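Local coordinates for flagellar hook-associated protein (Burkholderia pseudomallei, PDB 4UT1), which probably serves as a structural component of the bacterial flagellum, helping to form the junction between hook and filament, at residues A[497-502]-A[532-537]. Residues are numbered along the deposited sequence; the frame is centred on the assembly and turned at random.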
# COMPACT_ATOMS: atom_id res chain seq x y z
N GLY A 497 39.14 2.18 16.34
CA GLY A 497 38.09 1.24 15.99
C GLY A 497 37.08 1.80 15.02
O GLY A 497 36.02 1.21 14.82
N THR A 498 37.39 2.93 14.40
CA THR A 498 36.53 3.43 13.36
C THR A 498 37.21 3.28 12.02
O THR A 498 38.43 3.10 11.93
CB THR A 498 36.13 4.91 13.57
OG1 THR A 498 37.29 5.75 13.44
CG2 THR A 498 35.53 5.12 14.95
N THR A 499 36.40 3.34 10.98
CA THR A 499 36.90 3.36 9.61
C THR A 499 36.49 4.68 8.98
O THR A 499 35.32 5.05 9.03
CB THR A 499 36.37 2.17 8.80
OG1 THR A 499 36.96 0.96 9.29
CG2 THR A 499 36.70 2.33 7.33
N VAL A 500 37.45 5.40 8.43
CA VAL A 500 37.17 6.67 7.77
C VAL A 500 37.10 6.46 6.26
O VAL A 500 38.03 5.93 5.63
CB VAL A 500 38.24 7.75 8.12
CG1 VAL A 500 37.96 9.03 7.39
CG2 VAL A 500 38.29 8.00 9.63
N THR A 501 35.98 6.85 5.67
CA THR A 501 35.82 6.73 4.22
C THR A 501 35.78 8.10 3.59
O THR A 501 34.93 8.92 3.93
CB THR A 501 34.55 5.96 3.84
OG1 THR A 501 34.64 4.63 4.35
CG2 THR A 501 34.39 5.90 2.33
N ILE A 502 36.71 8.35 2.68
CA ILE A 502 36.74 9.61 1.96
C ILE A 502 36.05 9.43 0.62
O ILE A 502 36.42 8.55 -0.17
CB ILE A 502 38.18 10.12 1.74
CG1 ILE A 502 38.90 10.27 3.09
CG2 ILE A 502 38.16 11.45 1.00
CD1 ILE A 502 39.40 8.96 3.67
N SER A 532 32.78 5.54 10.42
CA SER A 532 31.95 4.38 10.77
C SER A 532 32.70 3.46 11.72
O SER A 532 33.94 3.40 11.71
CB SER A 532 31.55 3.59 9.52
OG SER A 532 31.22 4.44 8.43
N SER A 533 31.96 2.73 12.54
CA SER A 533 32.55 1.68 13.35
C SER A 533 33.09 0.59 12.44
O SER A 533 32.37 0.08 11.58
CB SER A 533 31.53 1.10 14.33
OG SER A 533 32.11 0.07 15.09
N THR A 534 34.36 0.26 12.61
CA THR A 534 34.97 -0.79 11.80
C THR A 534 34.23 -2.12 11.99
O THR A 534 33.90 -2.79 11.02
CB THR A 534 36.45 -0.94 12.14
OG1 THR A 534 37.12 0.32 11.88
CG2 THR A 534 37.09 -2.04 11.30
N THR A 535 33.96 -2.48 13.23
CA THR A 535 33.09 -3.63 13.49
C THR A 535 31.62 -3.21 13.33
O THR A 535 31.20 -2.17 13.84
CB THR A 535 33.32 -4.21 14.90
OG1 THR A 535 33.07 -3.19 15.88
CG2 THR A 535 34.74 -4.67 15.05
N GLN A 536 30.86 -4.02 12.60
CA GLN A 536 29.43 -3.76 12.37
C GLN A 536 28.62 -4.98 12.77
O GLN A 536 28.97 -6.09 12.38
CB GLN A 536 29.16 -3.41 10.90
CG GLN A 536 29.75 -2.09 10.44
CD GLN A 536 28.95 -0.91 10.94
OE1 GLN A 536 27.72 -0.97 11.03
NE2 GLN A 536 29.64 0.17 11.28
N PRO A 537 27.54 -4.79 13.54
CA PRO A 537 27.07 -3.50 14.06
C PRO A 537 28.03 -2.90 15.08
O PRO A 537 28.84 -3.61 15.68
CB PRO A 537 25.73 -3.84 14.72
CG PRO A 537 25.85 -5.28 15.07
CD PRO A 537 26.66 -5.89 13.97
O HOH W 1 33.51 4.80 6.96
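The peptide group joining Thr498 to Thr499 meets segment 532-537 at both a face and an edge. Thr534 OG1 sits over one face, 3.0 Å from Thr498 C, while Thr498 OG1, on the opposite side, bonds to Pro495 O. At the edge, Thr499 N gives a short, nearly straight bond of 2.6 Å to Ser532 O. Ser532 N returns a bond to Thr499 O, completing an antiparallel hydrogen-bonded pair beside the non-hydrogen-bonded pair of Thr498 and Ser533. Past the strand end, Thr534 N bonds to Gly497 O (2.9 Å).

Thr499 and Thr534 cross at about a right angle, chi1 near -60° setting each hydroxyl beside its own backbone N. Thr534 OG1 thereby hydrogen-bonds to Thr499 OG1 at 2.7 Å, though its proton is not settled: Gly497 O is a weak alternative at 3.3 Å. A water links Thr499 O (2.8 Å), Thr501 OG1 and Ser532 OG.

The contact joins strands 498-502 and 527-533, neighbours in an antiparallel sheet of the D3 domain. Between the segments the chemistry is almost wholly polar; Thr498 on Ile531 and Val500 and Ile502 on Met529 add apolar packing along the same strand. Since Asn511 OD1 can only accept, Thr499 OG1 probably donates there and accepts from Thr534.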